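Local structure of SUMO-1 cysteine protease S273R (African swine fever virus pig/Kenya/KEN-50/1950, 6LJ9) at residues Glu136-Val141 against Ala145-Cys150; Val127-Val132 against Asn151-Val156; Ile102-Phe107 against Ala242-Val247. The protein is a cysteine protease that probably matures the viral polyproteins pp220 and pp62 into core-shell proteins and blunts host innate immune defences. All blocks are in the same frame, centred on the assembly; numbering follows the deposited sequence.

Contact 1: Glu136-Val141 against Ala145-Cys150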
loop_
_atom_site.group_PDB
_atom_site.type_symbol
_atom_site.label_atom_id
_atom_site.label_comp_id
_atom_site.label_asym_id
_atom_site.label_seq_id
_atom_site.Cartn_x
_atom_site.Cartn_y
_atom_site.Cartn_z
ATOM N N GLU B 136 -14.855 4.478 -7.002
ATOM C CA GLU B 136 -15.805 4.860 -8.038
ATOM C C GLU B 136 -15.565 6.273 -8.554
ATOM O O GLU B 136 -16.432 6.824 -9.242
ATOM C CB GLU B 136 -17.241 4.720 -7.515
ATOM C CG GLU B 136 -17.566 3.333 -6.971
ATOM C CD GLU B 136 -18.959 3.247 -6.376
ATOM O OE1 GLU B 136 -19.648 4.287 -6.322
ATOM O OE2 GLU B 136 -19.364 2.141 -5.961
ATOM N N GLU B 137 -14.420 6.871 -8.242
ATOM C CA GLU B 137 -14.059 8.198 -8.717
ATOM C C GLU B 137 -12.877 8.104 -9.671
ATOM O O GLU B 137 -11.934 7.343 -9.434
ATOM C CB GLU B 137 -13.711 9.130 -7.551
ATOM C CG GLU B 137 -14.913 9.652 -6.781
ATOM C CD GLU B 137 -15.616 10.794 -7.493
ATOM O OE1 GLU B 137 -16.671 11.246 -6.999
ATOM O OE2 GLU B 137 -15.113 11.245 -8.543
ATOM N N LEU B 138 -12.936 8.880 -10.751
ATOM C CA LEU B 138 -11.861 8.905 -11.732
ATOM C C LEU B 138 -10.686 9.724 -11.215
ATOM O O LEU B 138 -10.847 10.886 -10.827
ATOM C CB LEU B 138 -12.356 9.486 -13.056
ATOM C CG LEU B 138 -13.072 8.556 -14.035
ATOM C CD1 LEU B 138 -13.672 9.364 -15.172
ATOM C CD2 LEU B 138 -12.110 7.513 -14.578
ATOM N N GLN B 139 -9.509 9.110 -11.202
ATOM C CA GLN B 139 -8.245 9.794 -10.989
ATOM C C GLN B 139 -7.343 9.525 -12.184
ATOM O O GLN B 139 -7.605 8.639 -13.002
ATOM C CB GLN B 139 -7.570 9.342 -9.688
ATOM C CG GLN B 139 -7.054 7.916 -9.709
ATOM C CD GLN B 139 -6.455 7.509 -8.380
ATOM O OE1 GLN B 139 -6.994 6.651 -7.684
ATOM N NE2 GLN B 139 -5.338 8.129 -8.019
ATOM N N TYR B 140 -6.269 10.299 -12.287
ATOM C CA TYR B 140 -5.390 10.241 -13.450
ATOM C C TYR B 140 -3.993 9.838 -12.997
ATOM O O TYR B 140 -3.235 10.655 -12.464
ATOM C CB TYR B 140 -5.404 11.570 -14.197
ATOM C CG TYR B 140 -6.736 11.809 -14.872
ATOM C CD1 TYR B 140 -7.778 12.431 -14.197
ATOM C CD2 TYR B 140 -6.963 11.379 -16.171
ATOM C CE1 TYR B 140 -9.001 12.637 -14.805
ATOM C CE2 TYR B 140 -8.182 11.580 -16.789
ATOM C CZ TYR B 140 -9.198 12.209 -16.102
ATOM O OH TYR B 140 -10.414 12.409 -16.714
ATOM N N VAL B 141 -3.672 8.564 -13.211
ATOM C CA VAL B 141 -2.373 7.985 -12.898
ATOM C C VAL B 141 -1.620 7.810 -14.208
ATOM O O VAL B 141 -2.159 7.241 -15.166
ATOM C CB VAL B 141 -2.527 6.647 -12.155
ATOM C CG1 VAL B 141 -1.171 6.043 -11.860
ATOM C CG2 VAL B 141 -3.321 6.846 -10.873
ATOM N N ALA B 145 -6.769 7.482 -17.202
ATOM C CA ALA B 145 -7.852 7.520 -16.230
ATOM C C ALA B 145 -7.925 6.202 -15.469
ATOM O O ALA B 145 -7.748 5.125 -16.045
ATOM C CB ALA B 145 -9.181 7.801 -16.928
ATOM N N VAL B 146 -8.195 6.290 -14.170
ATOM C CA VAL B 146 -8.136 5.130 -13.285
ATOM C C VAL B 146 -9.225 5.257 -12.229
ATOM O O VAL B 146 -9.438 6.334 -11.664
ATOM C CB VAL B 146 -6.740 4.996 -12.637
ATOM C CG1 VAL B 146 -6.815 4.210 -11.339
ATOM C CG2 VAL B 146 -5.765 4.335 -13.600
ATOM N N LYS B 147 -9.919 4.149 -11.968
ATOM C CA LYS B 147 -10.845 4.035 -10.846
ATOM C C LYS B 147 -10.387 2.883 -9.966
ATOM O O LYS B 147 -10.294 1.742 -10.431
ATOM C CB LYS B 147 -12.282 3.813 -11.322
ATOM C CG LYS B 147 -12.805 4.916 -12.219
ATOM C CD LYS B 147 -14.290 5.171 -12.004
ATOM C CE LYS B 147 -15.112 3.910 -12.198
ATOM N NZ LYS B 147 -16.444 4.206 -12.801
ATOM N N ARG B 148 -10.101 3.183 -8.701
ATOM C CA ARG B 148 -9.557 2.197 -7.778
ATOM C C ARG B 148 -9.881 2.632 -6.359
ATOM O O ARG B 148 -10.004 3.834 -6.098
ATOM C CB ARG B 148 -8.039 2.051 -7.961
ATOM C CG ARG B 148 -7.263 3.318 -7.648
ATOM C CD ARG B 148 -5.783 3.158 -7.942
ATOM N NE ARG B 148 -5.010 4.293 -7.446
ATOM C CZ ARG B 148 -3.703 4.447 -7.630
ATOM N NH1 ARG B 148 -3.013 3.538 -8.305
ATOM N NH2 ARG B 148 -3.086 5.512 -7.138
ATOM N N PRO B 149 -10.039 1.690 -5.428
ATOM C CA PRO B 149 -10.318 2.067 -4.036
ATOM C C PRO B 149 -9.106 2.731 -3.397
ATOM O O PRO B 149 -8.001 2.185 -3.408
ATOM C CB PRO B 149 -10.652 0.729 -3.365
ATOM C CG PRO B 149 -9.966 -0.292 -4.210
ATOM C CD PRO B 149 -10.033 0.230 -5.616
ATOM N N CYS B 150 -9.327 3.918 -2.838
ATOM C CA CYS B 150 -8.278 4.714 -2.215
ATOM C C CYS B 150 -8.677 5.044 -0.784
ATOM O O CYS B 150 -9.805 5.487 -0.538
ATOM C CB CYS B 150 -8.027 6.003 -3.003
ATOM S SG CYS B 150 -7.538 5.750 -4.725
HETATM O O HOH W 1 -9.850 6.293 -8.361
HETATM O O HOH W 2 -11.908 6.097 -6.366
#

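Contact 2: Val127-Val132 against Asn151-Val156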
loop_
_atom_site.group_PDB
_atom_site.type_symbol
_atom_site.label_atom_id
_atom_site.label_comp_id
_atom_site.label_asym_id
_atom_site.label_seq_id
_atom_site.Cartn_x
_atom_site.Cartn_y
_atom_site.Cartn_z
ATOM N N VAL B 127 -15.828 15.896 -6.217
ATOM C CA VAL B 127 -15.319 14.633 -5.703
ATOM C C VAL B 127 -16.193 14.187 -4.539
ATOM O O VAL B 127 -16.664 15.006 -3.740
ATOM C CB VAL B 127 -13.840 14.767 -5.294
ATOM C CG1 VAL B 127 -13.685 15.591 -4.018
ATOM C CG2 VAL B 127 -13.200 13.400 -5.144
ATOM N N ASP B 128 -16.449 12.885 -4.463
ATOM C CA ASP B 128 -17.214 12.287 -3.374
ATOM C C ASP B 128 -16.277 11.343 -2.634
ATOM O O ASP B 128 -15.885 10.302 -3.173
ATOM C CB ASP B 128 -18.448 11.557 -3.906
ATOM C CG ASP B 128 -19.434 11.183 -2.810
ATOM O OD1 ASP B 128 -19.002 10.952 -1.662
ATOM O OD2 ASP B 128 -20.648 11.116 -3.101
HETATM N N MSE B 129 -15.916 11.709 -1.407
HETATM C CA MSE B 129 -14.909 10.977 -0.644
HETATM C C MSE B 129 -15.324 9.533 -0.381
HETATM O O MSE B 129 -14.476 8.649 -0.263
HETATM C CB MSE B 129 -14.620 11.690 0.679
HETATM C CG MSE B 129 -13.213 11.459 1.206
HETATM SE SE MSE B 129 -11.849 11.965 -0.094
HETATM C CE MSE B 129 -12.357 13.829 -0.356
ATOM N N VAL B 130 -16.635 9.298 -0.290
ATOM C CA VAL B 130 -17.131 7.931 -0.161
ATOM C C VAL B 130 -16.894 7.157 -1.451
ATOM O O VAL B 130 -16.445 6.004 -1.426
ATOM C CB VAL B 130 -18.619 7.933 0.231
ATOM C CG1 VAL B 130 -19.168 6.513 0.235
ATOM C CG2 VAL B 130 -18.804 8.580 1.589
ATOM N N LYS B 131 -17.193 7.772 -2.598
ATOM C CA LYS B 131 -16.909 7.122 -3.873
ATOM C C LYS B 131 -15.408 6.959 -4.087
ATOM O O LYS B 131 -14.976 6.021 -4.766
ATOM C CB LYS B 131 -17.533 7.914 -5.024
ATOM C CG LYS B 131 -19.040 8.115 -4.916
ATOM C CD LYS B 131 -19.566 8.993 -6.045
ATOM C CE LYS B 131 -19.892 8.189 -7.292
ATOM N NZ LYS B 131 -21.178 7.456 -7.139
ATOM N N VAL B 132 -14.603 7.856 -3.514
ATOM C CA VAL B 132 -13.151 7.688 -3.549
ATOM C C VAL B 132 -12.751 6.437 -2.782
ATOM O O VAL B 132 -11.935 5.631 -3.245
ATOM C CB VAL B 132 -12.450 8.940 -2.990
ATOM C CG1 VAL B 132 -10.963 8.681 -2.803
ATOM C CG2 VAL B 132 -12.670 10.121 -3.909
ATOM N N ASN B 151 -7.754 4.823 0.154
ATOM C CA ASN B 151 -7.947 5.195 1.551
ATOM C C ASN B 151 -7.106 6.403 1.949
ATOM O O ASN B 151 -7.002 6.710 3.141
ATOM C CB ASN B 151 -7.649 4.007 2.472
ATOM C CG ASN B 151 -6.285 3.387 2.218
ATOM O OD1 ASN B 151 -5.431 3.974 1.557
ATOM N ND2 ASN B 151 -6.078 2.189 2.756
ATOM N N THR B 152 -6.500 7.089 0.983
ATOM C CA THR B 152 -5.813 8.349 1.226
ATOM C C THR B 152 -6.143 9.321 0.103
ATOM O O THR B 152 -6.295 8.928 -1.056
ATOM C CB THR B 152 -4.287 8.181 1.331
ATOM O OG1 THR B 152 -3.810 7.374 0.247
ATOM C CG2 THR B 152 -3.902 7.536 2.652
ATOM N N PHE B 153 -6.255 10.596 0.466
ATOM C CA PHE B 153 -6.589 11.663 -0.465
ATOM C C PHE B 153 -5.626 12.820 -0.254
ATOM O O PHE B 153 -5.351 13.206 0.886
ATOM C CB PHE B 153 -8.042 12.127 -0.270
ATOM C CG PHE B 153 -8.454 13.255 -1.173
ATOM C CD1 PHE B 153 -8.318 14.574 -0.765
ATOM C CD2 PHE B 153 -8.992 13.000 -2.422
ATOM C CE1 PHE B 153 -8.699 15.613 -1.591
ATOM C CE2 PHE B 153 -9.376 14.037 -3.252
ATOM C CZ PHE B 153 -9.230 15.344 -2.836
ATOM N N GLY B 154 -5.114 13.370 -1.352
ATOM C CA GLY B 154 -4.143 14.442 -1.260
ATOM C C GLY B 154 -4.358 15.546 -2.272
ATOM O O GLY B 154 -4.683 15.281 -3.432
ATOM N N CYS B 155 -4.173 16.792 -1.844
ATOM C CA CYS B 155 -4.355 17.926 -2.736
ATOM C C CYS B 155 -3.560 19.109 -2.204
ATOM O O CYS B 155 -3.431 19.294 -0.992
ATOM C CB CYS B 155 -5.837 18.294 -2.875
ATOM S SG CYS B 155 -6.255 19.089 -4.438
ATOM N N VAL B 156 -3.023 19.898 -3.130
ATOM C CA VAL B 156 -2.308 21.131 -2.821
ATOM C C VAL B 156 -3.041 22.273 -3.504
ATOM O O VAL B 156 -3.306 22.209 -4.710
ATOM C CB VAL B 156 -0.840 21.072 -3.283
ATOM C CG1 VAL B 156 -0.125 22.369 -2.944
ATOM C CG2 VAL B 156 -0.131 19.881 -2.660
#

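Contact 3: Ile102-Phe107 against Ala242-Val247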
loop_
_atom_site.group_PDB
_atom_site.type_symbol
_atom_site.label_atom_id
_atom_site.label_comp_id
_atom_site.label_asym_id
_atom_site.label_seq_id
_atom_site.Cartn_x
_atom_site.Cartn_y
_atom_site.Cartn_z
ATOM N N ILE B 102 1.220 6.325 -8.767
ATOM C CA ILE B 102 1.716 5.071 -9.326
ATOM C C ILE B 102 2.262 4.181 -8.216
ATOM O O ILE B 102 1.932 2.992 -8.128
ATOM C CB ILE B 102 2.788 5.346 -10.396
ATOM C CG1 ILE B 102 2.308 6.405 -11.388
ATOM C CG2 ILE B 102 3.160 4.062 -11.121
ATOM C CD1 ILE B 102 3.376 6.853 -12.362
ATOM N N LYS B 103 3.106 4.747 -7.353
ATOM C CA LYS B 103 3.753 3.971 -6.302
ATOM C C LYS B 103 2.790 3.662 -5.160
ATOM O O LYS B 103 2.714 2.520 -4.695
ATOM C CB LYS B 103 4.983 4.727 -5.793
ATOM C CG LYS B 103 5.553 4.226 -4.480
ATOM C CD LYS B 103 6.790 5.025 -4.100
ATOM C CE LYS B 103 7.167 4.814 -2.645
ATOM N NZ LYS B 103 7.420 3.381 -2.335
ATOM N N TYR B 104 2.049 4.667 -4.702
ATOM C CA TYR B 104 1.040 4.490 -3.660
ATOM C C TYR B 104 -0.293 4.221 -4.348
ATOM O O TYR B 104 -1.005 5.149 -4.738
ATOM C CB TYR B 104 0.984 5.716 -2.756
ATOM C CG TYR B 104 2.301 6.025 -2.078
ATOM C CD1 TYR B 104 2.671 5.370 -0.912
ATOM C CD2 TYR B 104 3.175 6.968 -2.607
ATOM C CE1 TYR B 104 3.874 5.645 -0.289
ATOM C CE2 TYR B 104 4.380 7.250 -1.988
ATOM C CZ TYR B 104 4.725 6.586 -0.831
ATOM O OH TYR B 104 5.923 6.864 -0.213
ATOM N N THR B 105 -0.632 2.938 -4.495
ATOM C CA THR B 105 -1.777 2.524 -5.297
ATOM C C THR B 105 -3.116 2.712 -4.593
ATOM O O THR B 105 -4.158 2.489 -5.218
ATOM C CB THR B 105 -1.622 1.059 -5.713
ATOM O OG1 THR B 105 -1.564 0.231 -4.544
ATOM C CG2 THR B 105 -0.346 0.871 -6.523
ATOM N N LYS B 106 -3.121 3.102 -3.318
ATOM C CA LYS B 106 -4.349 3.453 -2.613
ATOM C C LYS B 106 -4.438 4.949 -2.340
ATOM O O LYS B 106 -5.133 5.369 -1.410
ATOM C CB LYS B 106 -4.465 2.663 -1.307
ATOM C CG LYS B 106 -4.637 1.164 -1.496
ATOM C CD LYS B 106 -5.081 0.488 -0.206
ATOM C CE LYS B 106 -5.259 -1.012 -0.394
ATOM N NZ LYS B 106 -3.968 -1.701 -0.675
ATOM N N PHE B 107 -3.746 5.759 -3.136
ATOM C CA PHE B 107 -3.692 7.203 -2.960
ATOM C C PHE B 107 -4.447 7.883 -4.093
ATOM O O PHE B 107 -4.209 7.586 -5.270
ATOM C CB PHE B 107 -2.238 7.684 -2.918
ATOM C CG PHE B 107 -2.087 9.173 -3.019
ATOM C CD1 PHE B 107 -2.530 9.997 -1.999
ATOM C CD2 PHE B 107 -1.488 9.748 -4.129
ATOM C CE1 PHE B 107 -2.389 11.369 -2.087
ATOM C CE2 PHE B 107 -1.344 11.118 -4.223
ATOM C CZ PHE B 107 -1.794 11.930 -3.201
ATOM N N ALA B 242 4.998 12.750 3.549
ATOM C CA ALA B 242 5.266 12.240 4.890
ATOM C C ALA B 242 4.062 11.489 5.448
ATOM O O ALA B 242 4.219 10.439 6.081
ATOM C CB ALA B 242 5.664 13.384 5.821
ATOM N N ARG B 243 2.852 12.011 5.226
ATOM C CA ARG B 243 1.657 11.306 5.680
ATOM C C ARG B 243 1.473 9.997 4.923
ATOM O O ARG B 243 0.997 9.005 5.488
ATOM C CB ARG B 243 0.422 12.193 5.517
ATOM C CG ARG B 243 0.468 13.495 6.302
ATOM C CD ARG B 243 0.266 13.280 7.792
ATOM N NE ARG B 243 -1.080 12.807 8.102
ATOM C CZ ARG B 243 -1.372 11.558 8.448
ATOM N NH1 ARG B 243 -0.409 10.651 8.535
ATOM N NH2 ARG B 243 -2.625 11.217 8.713
ATOM N N LEU B 244 1.845 9.978 3.638
ATOM C CA LEU B 244 1.776 8.743 2.864
ATOM C C LEU B 244 2.736 7.696 3.411
ATOM O O LEU B 244 2.411 6.503 3.445
ATOM C CB LEU B 244 2.073 9.028 1.391
ATOM C CG LEU B 244 0.949 9.648 0.559
ATOM C CD1 LEU B 244 1.440 9.980 -0.842
ATOM C CD2 LEU B 244 -0.250 8.712 0.498
ATOM N N ASP B 245 3.925 8.120 3.842
ATOM C CA ASP B 245 4.878 7.234 4.496
ATOM C C ASP B 245 4.620 7.100 5.991
ATOM O O ASP B 245 5.517 6.675 6.730
ATOM C CB ASP B 245 6.308 7.713 4.248
ATOM C CG ASP B 245 6.753 7.483 2.821
ATOM O OD1 ASP B 245 6.181 6.590 2.159
ATOM O OD2 ASP B 245 7.671 8.192 2.361
ATOM N N ASN B 246 3.418 7.462 6.445
ATOM C CA ASN B 246 2.950 7.202 7.803
ATOM C C ASN B 246 3.704 8.011 8.852
ATOM O O ASN B 246 3.939 7.532 9.962
ATOM C CB ASN B 246 3.011 5.706 8.135
ATOM C CG ASN B 246 1.869 4.927 7.510
ATOM O OD1 ASN B 246 0.766 4.876 8.058
ATOM N ND2 ASN B 246 2.124 4.319 6.357
ATOM N N VAL B 247 4.091 9.238 8.515
ATOM C CA VAL B 247 4.525 10.199 9.523
ATOM C C VAL B 247 3.279 10.882 10.072
ATOM O O VAL B 247 2.518 11.502 9.320
ATOM C CB VAL B 247 5.511 11.223 8.940
ATOM C CG1 VAL B 247 5.846 12.291 9.976
ATOM C CG2 VAL B 247 6.777 10.528 8.461
#

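Contact 1: Glu136-Val141 against Ala145-Cys150
Gln-139 and Val-146 face each other as an antiparallel hydrogen-bonded pair. Gln-139 N donates to Val-146 O at 2.8 Å, and Val-146 N returns one to Gln-139 O at 2.7 Å. The next pair, Tyr-140 with Ala-145, is non-hydrogen-bonded. On its side of the ribbon Ala-145 CB touches both Leu-138 CD2 (3.8 Å) and the tyrosine ring at CE2, while the bent chain of Lys-147 lays its CG against Leu-138 CD2 at 3.6 Å. Together these strands, 139-141 and 144-146, form a two-stranded beta hairpin with a very short connection.

The other side carries the polar work. A chi1 of 69° tucks CG of Gln-139 in over its own backbone, and from there the extended chain runs alongside Val-146 to Arg-148. The amide stands nearly perpendicular to the guanidinium, and OE1 takes a weak bond from Arg-148 NE at 3.1 Å. Val-141 CG2 lies over one guanidinium face near its rim. Beyond the paired residues, a water accepts from Arg-148 N at 3.1 Å and lies 2.6 Å from Glu-137 O and 3.0 Å from Gln-139 OE1. Farther out, Gln-139 NE2 binds Asn-109 OD1 and Phe-107 O, and Arg-148 NH2 reaches Ala-101 O and Phe-107 O, fixing both side chains against helix 90-103 and strand 107-109.

Contact 2: Val127-Val132 against Asn151-Val156
One face of the Phe-153 ring is taken by the end of Met-129, a selenomethionine in this crystal. Its methyl CE stands 3.9 Å from the ring centroid and only 6° off the normal, squarely over the middle of the ring. The selenium lies toward the CB end of Phe-153, 4.3 Å from the centroid and 33° off the normal, so that Met-129 SE meets Phe-153 CG at 3.8 Å. The selenium thus makes an oblique Met-aromatic contact, and the methyl a CH-pi contact over the face. Val-127 adds a looser touch from an oblique direction, with CG2 4.3 Å from Phe-153 CE2.

Two bends bring the methyl there. Met-129 starts out with CG opposite the backbone N (chi1 -152°), and then turns at both chi2 and chi3, which puts CE over the ring. The side chains of Met-129 and Phe-153 cross at roughly a right angle.

Met-129 is the first residue of helix 129-134, and Asp-128 just before it is the N-cap: its OD1 accepts from Val-130 N at 3.2 Å, the donor coming from outside the carboxylate plane. Asp-128 N is hydrogen-bonded to Glu-137 OE1.

All three touching residues are buried, and the contact is apolar packing of a helix start on a strand of the mixed sheet, away from the active site. Met-129 also packs on Trp-200, Val-204 and Leu-208 of helix 195-208, so it fills the space between that helix and strand 152-158. The strand lies between 107-109 and 169-175, and its Cys-155 is disulfide-bonded to Cys-110.

Contact 3: Ile102-Phe107 against Ala242-Val247
A Schellman motif closes helix 232-244, and the residues at this helix end meet the turn that follows helix 90-103. Asn-246, with positive phi, is the C-prime residue: Val-247 N returns to Ala-242 O at 2.7 Å, and Asn-246 N makes a weak bond to Arg-243 O. Opposite, Tyr-104 to Phe-107 form a type I beta turn that leads from helix 90-103 into strand 107-109.

Leu-244 is inserted between the rings of Tyr-104 and Phe-107. Its CB stands over the centre of the Tyr-104 ring, 4.2 Å from the centroid and 10° off the normal, while CD1 sits over the centre of the Phe-107 ring, 4.1 Å from that centroid and 9° off the normal. The other methyl, CD2, comes to 3.6 Å from Phe-107 CD1. Leu-244 CG lies opposite the carbonyl carbon (chi1 -78°), which sends CD2 to Phe-107 and lets CD1 touch both rings, 3.9 Å from Tyr-104 CD2. Lys-103 CG lies against the opposite face of the Tyr-104 ring, near its rim, so the ring is sandwiched between aliphatic carbons.

At the far end of that ring the hydroxyl donates to Asp-245, whose OD1 lies near the ring plane. Tyr-104 OH lies 2.4 Å from Asp-245 OD1, a very short distance whose exact value is doubtful. The carboxylate's other oxygen, OD2, accepts from Thr-8 N, so the N-terminal part of the chain joins the same cluster.

Leu-244 and Phe-107 both touch Thr-152 of strand 152-158, and Leu-244 also packs on Phe-173 of strand 169-175. The helix end thus rests on the mixed sheet beside its edge strand 107-109, while Arg-243 forms salt bridges to Asp-175 and Glu-184.

Of the segments involved, the end of helix 90-103 and its turn come first, and contact 3 joins that turn to the end of helix 232-244, closing a loop of 134 intervening residues. Nested within it, contact 2 brings the start of helix 129-134 onto strand 152-158 and closes 18 residues; contact 1, the hairpin, closes three and is nested inside contact 2. None of the three cross. They also touch in space: Glu-136 N and Lys-131 O lie 2.7 Å apart between contacts 1 and 2, while Thr-152 OG1 meets Lys-106 O at 2.9 Å between contacts 2 and 3. Hairpin, short helix and helix ends thus gather around strands 107-109 and 152-158.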